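Local coordinates for leucine-rich-repeat protein (Methanosarcina barkeri, PDB 4WNR), which binds GDP through a Roc GTPase domain joined to a COR domain and is probably a serine/threonine-protein kinase as a whole, at residues Q108-L116 / D251-F262. Numbering follows the deposited sequence.
Sequences QFFLSKRSL and DFLNDLGVIVHF
Asp255 OD2 is gripped by two nitrogens of one arginine: Arg114 NE donates to it at 2.7 Å in a nearly straight bond (158°), and Arg114 NH2 adds a weak second bond to the same oxygen. The acceptor lies in the guanidinium plane, at its edge, yet the carboxylate stands almost perpendicular to that plane (85°) and receives NE on its anti side. Both arginine nitrogens use OD2, while Asp255 OD1 takes a water. Arg114 turns to its partners through a bend at chi3 (-71°), which also lays the guanidinium over a face of Phe252. There Arg114 CZ sits 4.0 Å from the centroid of the Phe252 ring in a cation-pi contact, and Arg114 NH1 comes nearest, 3.2 Å from Phe252 CZ, with the two planes tilted against each other. Trp207 meets the same phenyl ring edge-to-face. An alanine at Arg114 would remove both interactions and is likely to leave the Asp255 carboxylate without its cationic mate beside the carbonyl of Lys113. Two waters extend the seam: one accepts from Lys113 N and donates to Asp255 OD1, the other bridges Arg114 O and Asp255 O. Farther along, Val260 CG2 makes an apolar contact with the edge of the Phe110 ring, 3.7 Å from Phe110 CD1, while Phe262 CZ lies 3.3 Å from the carbonyl oxygen Phe109 O. Helix 275-286 packs against both Phe109 and Phe110, and Trp95 meets the ring of Phe110. In sequence between Asp255 and Val260, helix 243-256 ends in a Schellman motif at Gly257, with positive phi, Val258 N bonded to Leu253 O and Gly257 N to Asn254 O. The whole is an interdomain seam of a Roc-COR protein, where the loop leading into strand 116-121 of the Ras-like GTPase domain meets the end of a COR helix.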
ATOM      1  N   GLN A 108      -0.359   2.344  -6.784  1.00 67.97           N
ATOM      2  CA  GLN A 108       0.073   1.075  -7.382  1.00 67.94           C
ATOM      3  C   GLN A 108       1.364   0.515  -6.776  1.00 68.59           C
ATOM      4  O   GLN A 108       1.571  -0.701  -6.771  1.00 70.34           O
ATOM      5  CB  GLN A 108       0.263   1.241  -8.892  1.00 67.85           C
ATOM      6  CG  GLN A 108      -1.027   1.390  -9.679  1.00 67.79           C
ATOM      7  CD  GLN A 108      -0.772   1.642 -11.154  1.00 68.16           C
ATOM      8  OE1 GLN A 108      -0.130   2.626 -11.520  1.00 67.92           O
ATOM      9  NE2 GLN A 108      -1.273   0.753 -12.010  1.00 67.89           N
ATOM     10  N   PHE A 109       2.226   1.393  -6.265  1.00 67.77           N
ATOM     11  CA  PHE A 109       3.505   0.969  -5.681  1.00 67.49           C
ATOM     12  C   PHE A 109       3.296   0.136  -4.412  1.00 67.31           C
ATOM     13  O   PHE A 109       4.130  -0.703  -4.068  1.00 67.27           O
ATOM     14  CB  PHE A 109       4.410   2.168  -5.334  1.00 67.23           C
ATOM     15  CG  PHE A 109       4.521   3.215  -6.415  1.00 66.52           C
ATOM     16  CD1 PHE A 109       4.372   2.893  -7.760  1.00 67.42           C
ATOM     17  CD2 PHE A 109       4.811   4.531  -6.077  1.00 65.73           C
ATOM     18  CE1 PHE A 109       4.479   3.868  -8.739  1.00 67.46           C
ATOM     19  CE2 PHE A 109       4.926   5.508  -7.051  1.00 65.86           C
ATOM     20  CZ  PHE A 109       4.762   5.177  -8.384  1.00 66.96           C
ATOM     21  N   PHE A 110       2.182   0.379  -3.724  1.00 67.30           N
ATOM     22  CA  PHE A 110       1.930  -0.200  -2.405  1.00 66.95           C
ATOM     23  C   PHE A 110       0.861  -1.296  -2.397  1.00 66.60           C
ATOM     24  O   PHE A 110       0.555  -1.849  -1.341  1.00 66.67           O
ATOM     25  CB  PHE A 110       1.553   0.918  -1.434  1.00 67.15           C
ATOM     26  CG  PHE A 110       2.411   2.145  -1.575  1.00 67.87           C
ATOM     27  CD1 PHE A 110       3.700   2.172  -1.059  1.00 67.62           C
ATOM     28  CD2 PHE A 110       1.937   3.269  -2.240  1.00 68.44           C
ATOM     29  CE1 PHE A 110       4.494   3.298  -1.192  1.00 67.98           C
ATOM     30  CE2 PHE A 110       2.727   4.399  -2.377  1.00 68.57           C
ATOM     31  CZ  PHE A 110       4.007   4.414  -1.852  1.00 68.40           C
ATOM     32  N   LEU A 111       0.294  -1.604  -3.562  1.00 67.47           N
ATOM     33  CA  LEU A 111      -0.636  -2.726  -3.690  1.00 67.90           C
ATOM     34  C   LEU A 111       0.160  -4.022  -3.717  1.00 69.19           C
ATOM     35  O   LEU A 111       1.106  -4.154  -4.494  1.00 69.87           O
ATOM     36  CB  LEU A 111      -1.475  -2.604  -4.965  1.00 67.80           C
ATOM     37  CG  LEU A 111      -2.238  -1.296  -5.191  1.00 67.35           C
ATOM     38  CD1 LEU A 111      -3.131  -1.427  -6.415  1.00 67.04           C
ATOM     39  CD2 LEU A 111      -3.058  -0.894  -3.973  1.00 67.56           C
ATOM     40  N   SER A 112      -0.226  -4.977  -2.874  1.00 70.36           N
ATOM     41  CA  SER A 112       0.543  -6.208  -2.705  1.00 70.84           C
ATOM     42  C   SER A 112      -0.337  -7.434  -2.480  1.00 70.80           C
ATOM     43  O   SER A 112      -1.520  -7.317  -2.160  1.00 69.90           O
ATOM     44  CB  SER A 112       1.509  -6.052  -1.531  1.00 71.22           C
ATOM     45  OG  SER A 112       0.811  -5.679  -0.356  1.00 69.67           O
ATOM     46  N   LYS A 113       0.267  -8.607  -2.655  1.00 71.89           N
ATOM     47  CA  LYS A 113      -0.404  -9.885  -2.422  1.00 72.42           C
ATOM     48  C   LYS A 113      -0.422 -10.217  -0.933  1.00 72.75           C
ATOM     49  O   LYS A 113       0.181  -9.507  -0.123  1.00 71.34           O
ATOM     50  CB  LYS A 113       0.289 -11.008  -3.200  1.00 72.77           C
ATOM     51  CG  LYS A 113       0.237 -10.846  -4.710  1.00 74.28           C
ATOM     52  CD  LYS A 113       0.726 -12.102  -5.420  1.00 76.44           C
ATOM     53  CE  LYS A 113       0.537 -12.016  -6.928  1.00 77.54           C
ATOM     54  NZ  LYS A 113       1.453 -11.031  -7.570  1.00 78.11           N
ATOM     55  N   ARG A 114      -1.125 -11.294  -0.586  1.00 72.75           N
ATOM     56  CA  ARG A 114      -1.270 -11.738   0.806  1.00 72.34           C
ATOM     57  C   ARG A 114      -1.719 -10.584   1.704  1.00 71.22           C
ATOM     58  O   ARG A 114      -1.133 -10.329   2.758  1.00 69.74           O
ATOM     59  CB  ARG A 114       0.034 -12.355   1.316  1.00 74.26           C
ATOM     60  CG  ARG A 114       0.470 -13.584   0.535  1.00 75.57           C
ATOM     61  CD  ARG A 114       1.700 -14.231   1.146  1.00 77.42           C
ATOM     62  NE  ARG A 114       2.902 -13.420   0.960  1.00 79.77           N
ATOM     63  CZ  ARG A 114       4.124 -13.768   1.364  1.00 80.76           C
ATOM     64  NH1 ARG A 114       4.329 -14.925   1.989  1.00 80.80           N
ATOM     65  NH2 ARG A 114       5.150 -12.956   1.138  1.00 81.30           N
ATOM     66  N   SER A 115      -2.762  -9.893   1.257  1.00 71.13           N
ATOM     67  CA  SER A 115      -3.301  -8.723   1.947  1.00 71.36           C
ATOM     68  C   SER A 115      -4.826  -8.802   1.943  1.00 70.36           C
ATOM     69  O   SER A 115      -5.390  -9.833   1.581  1.00 69.86           O
ATOM     70  CB  SER A 115      -2.828  -7.446   1.245  1.00 71.80           C
ATOM     71  OG  SER A 115      -1.415  -7.415   1.133  1.00 73.04           O
ATOM     72  N   LEU A 116      -5.487  -7.726   2.366  1.00 69.17           N
ATOM     73  CA  LEU A 116      -6.943  -7.608   2.249  1.00 67.20           C
ATOM     74  C   LEU A 116      -7.301  -6.258   1.635  1.00 66.69           C
ATOM     75  O   LEU A 116      -6.680  -5.239   1.943  1.00 65.06           O
ATOM     76  CB  LEU A 116      -7.616  -7.773   3.612  1.00 66.64           C
ATOM     77  CG  LEU A 116      -9.146  -7.909   3.594  1.00 66.28           C
ATOM     78  CD1 LEU A 116      -9.614  -8.937   4.615  1.00 66.61           C
ATOM     79  CD2 LEU A 116      -9.836  -6.572   3.832  1.00 66.34           C
ATOM     80  N   ASP A 251       9.782 -10.609   1.370  1.00 79.20           N
ATOM     81  CA  ASP A 251       8.512 -10.826   0.673  1.00 79.29           C
ATOM     82  C   ASP A 251       7.335 -10.636   1.625  1.00 79.26           C
ATOM     83  O   ASP A 251       6.329 -10.026   1.260  1.00 80.79           O
ATOM     84  CB  ASP A 251       8.465 -12.222   0.045  1.00 80.07           C
ATOM     85  CG  ASP A 251       9.420 -12.370  -1.132  1.00 81.26           C
ATOM     86  OD1 ASP A 251      10.350 -11.546  -1.265  1.00 81.92           O
ATOM     87  OD2 ASP A 251       9.242 -13.317  -1.928  1.00 82.02           O
ATOM     88  N   PHE A 252       7.470 -11.154   2.844  1.00 77.59           N
ATOM     89  CA  PHE A 252       6.474 -10.938   3.894  1.00 77.17           C
ATOM     90  C   PHE A 252       6.425  -9.471   4.316  1.00 75.93           C
ATOM     91  O   PHE A 252       5.361  -8.854   4.315  1.00 76.69           O
ATOM     92  CB  PHE A 252       6.772 -11.803   5.122  1.00 78.23           C
ATOM     93  CG  PHE A 252       6.129 -13.163   5.087  1.00 79.49           C
ATOM     94  CD1 PHE A 252       4.757 -13.302   5.252  1.00 79.76           C
ATOM     95  CD2 PHE A 252       6.897 -14.308   4.918  1.00 80.47           C
ATOM     96  CE1 PHE A 252       4.161 -14.552   5.230  1.00 79.87           C
ATOM     97  CE2 PHE A 252       6.307 -15.562   4.895  1.00 80.38           C
ATOM     98  CZ  PHE A 252       4.937 -15.684   5.052  1.00 79.73           C
ATOM     99  N   LEU A 253       7.583  -8.927   4.679  1.00 74.95           N
ATOM    100  CA  LEU A 253       7.695  -7.530   5.123  1.00 74.99           C
ATOM    101  C   LEU A 253       7.135  -6.541   4.097  1.00 73.72           C
ATOM    102  O   LEU A 253       6.560  -5.515   4.464  1.00 73.31           O
ATOM    103  CB  LEU A 253       9.153  -7.176   5.443  1.00 74.87           C
ATOM    104  CG  LEU A 253       9.760  -7.828   6.690  1.00 74.65           C
ATOM    105  CD1 LEU A 253      11.273  -7.680   6.684  1.00 74.87           C
ATOM    106  CD2 LEU A 253       9.173  -7.238   7.963  1.00 74.72           C
ATOM    107  N   ASN A 254       7.309  -6.855   2.816  1.00 72.77           N
ATOM    108  CA  ASN A 254       6.727  -6.056   1.740  1.00 72.22           C
ATOM    109  C   ASN A 254       5.200  -6.128   1.761  1.00 72.53           C
ATOM    110  O   ASN A 254       4.518  -5.105   1.676  1.00 74.20           O
ATOM    111  CB  ASN A 254       7.253  -6.525   0.381  1.00 71.54           C
ATOM    112  CG  ASN A 254       6.759  -5.662  -0.765  1.00 70.82           C
ATOM    113  OD1 ASN A 254       6.825  -4.435  -0.702  1.00 68.86           O
ATOM    114  ND2 ASN A 254       6.264  -6.298  -1.824  1.00 72.05           N
ATOM    115  N   ASP A 255       4.679  -7.346   1.880  1.00 71.63           N
ATOM    116  CA  ASP A 255       3.234  -7.579   1.921  1.00 71.30           C
ATOM    117  C   ASP A 255       2.587  -7.035   3.197  1.00 71.50           C
ATOM    118  O   ASP A 255       1.440  -6.590   3.170  1.00 72.59           O
ATOM    119  CB  ASP A 255       2.933  -9.074   1.779  1.00 71.44           C
ATOM    120  CG  ASP A 255       3.378  -9.636   0.439  1.00 71.78           C
ATOM    121  OD1 ASP A 255       4.031  -8.901  -0.334  1.00 72.59           O
ATOM    122  OD2 ASP A 255       3.079 -10.815   0.156  1.00 71.27           O
ATOM    123  N   LEU A 256       3.322  -7.072   4.306  1.00 70.91           N
ATOM    124  CA  LEU A 256       2.842  -6.525   5.578  1.00 71.16           C
ATOM    125  C   LEU A 256       2.871  -4.999   5.608  1.00 70.60           C
ATOM    126  O   LEU A 256       2.198  -4.381   6.431  1.00 71.10           O
ATOM    127  CB  LEU A 256       3.673  -7.069   6.744  1.00 72.35           C
ATOM    128  CG  LEU A 256       3.550  -8.569   7.028  1.00 72.79           C
ATOM    129  CD1 LEU A 256       4.554  -8.982   8.093  1.00 72.94           C
ATOM    130  CD2 LEU A 256       2.135  -8.941   7.448  1.00 72.52           C
ATOM    131  N   GLY A 257       3.662  -4.400   4.721  1.00 70.63           N
ATOM    132  CA  GLY A 257       3.764  -2.945   4.623  1.00 70.90           C
ATOM    133  C   GLY A 257       4.842  -2.342   5.507  1.00 70.81           C
ATOM    134  O   GLY A 257       4.866  -1.128   5.721  1.00 71.99           O
ATOM    135  N   VAL A 258       5.737  -3.185   6.019  1.00 70.53           N
ATOM    136  CA  VAL A 258       6.864  -2.721   6.833  1.00 70.73           C
ATOM    137  C   VAL A 258       7.882  -2.029   5.929  1.00 70.17           C
ATOM    138  O   VAL A 258       8.446  -0.994   6.290  1.00 68.48           O
ATOM    139  CB  VAL A 258       7.543  -3.882   7.590  1.00 70.13           C
ATOM    140  CG1 VAL A 258       8.724  -3.376   8.411  1.00 70.59           C
ATOM    141  CG2 VAL A 258       6.543  -4.587   8.495  1.00 70.48           C
ATOM    142  N   ILE A 259       8.110  -2.622   4.760  1.00 70.23           N
ATOM    143  CA  ILE A 259       8.937  -2.021   3.717  1.00 70.36           C
ATOM    144  C   ILE A 259       8.178  -2.005   2.396  1.00 69.56           C
ATOM    145  O   ILE A 259       7.121  -2.622   2.269  1.00 69.77           O
ATOM    146  CB  ILE A 259      10.265  -2.783   3.526  1.00 71.44           C
ATOM    147  CG1 ILE A 259      10.008  -4.241   3.114  1.00 72.05           C
ATOM    148  CG2 ILE A 259      11.095  -2.717   4.802  1.00 71.89           C
ATOM    149  CD1 ILE A 259      11.256  -5.005   2.721  1.00 72.50           C
ATOM    150  N   VAL A 260       8.727  -1.287   1.423  1.00 69.67           N
ATOM    151  CA  VAL A 260       8.239  -1.328   0.048  1.00 69.89           C
ATOM    152  C   VAL A 260       9.401  -1.814  -0.812  1.00 70.30           C
ATOM    153  O   VAL A 260      10.402  -1.114  -0.967  1.00 70.32           O
ATOM    154  CB  VAL A 260       7.734   0.046  -0.438  1.00 69.91           C
ATOM    155  CG1 VAL A 260       7.134  -0.061  -1.833  1.00 69.45           C
ATOM    156  CG2 VAL A 260       6.705   0.608   0.535  1.00 69.72           C
ATOM    157  N   HIS A 261       9.258  -3.022  -1.352  1.00 71.37           N
ATOM    158  CA  HIS A 261      10.349  -3.709  -2.044  1.00 71.25           C
ATOM    159  C   HIS A 261       9.856  -4.399  -3.313  1.00 71.45           C
ATOM    160  O   HIS A 261       8.754  -4.946  -3.343  1.00 72.11           O
ATOM    161  CB  HIS A 261      10.990  -4.738  -1.107  1.00 71.41           C
ATOM    162  CG  HIS A 261      12.079  -5.548  -1.743  1.00 71.86           C
ATOM    163  ND1 HIS A 261      13.409  -5.191  -1.675  1.00 71.17           N
ATOM    164  CD2 HIS A 261      12.034  -6.700  -2.453  1.00 71.56           C
ATOM    165  CE1 HIS A 261      14.135  -6.087  -2.320  1.00 71.12           C
ATOM    166  NE2 HIS A 261      13.325  -7.012  -2.802  1.00 71.29           N
ATOM    167  N   PHE A 262      10.686  -4.368  -4.353  1.00 72.70           N
ATOM    168  CA  PHE A 262      10.407  -5.058  -5.613  1.00 74.00           C
ATOM    169  C   PHE A 262      11.595  -5.929  -5.999  1.00 75.15           C
ATOM    170  O   PHE A 262      12.737  -5.597  -5.691  1.00 74.83           O
ATOM    171  CB  PHE A 262      10.109  -4.050  -6.721  1.00 74.26           C
ATOM    172  CG  PHE A 262       8.866  -3.244  -6.481  1.00 74.74           C
ATOM    173  CD1 PHE A 262       7.621  -3.750  -6.828  1.00 74.92           C
ATOM    174  CD2 PHE A 262       8.938  -1.986  -5.900  1.00 75.33           C
ATOM    175  CE1 PHE A 262       6.470  -3.014  -6.603  1.00 74.77           C
ATOM    176  CE2 PHE A 262       7.790  -1.244  -5.672  1.00 75.08           C
ATOM    177  CZ  PHE A 262       6.555  -1.760  -6.025  1.00 74.69           C
TER
HETATM  178  O   HOH W   1       3.230  -8.319  -3.264  1.00 57.67           O
HETATM  179  O   HOH W   2      -0.503  -8.199   4.642  1.00 70.69           O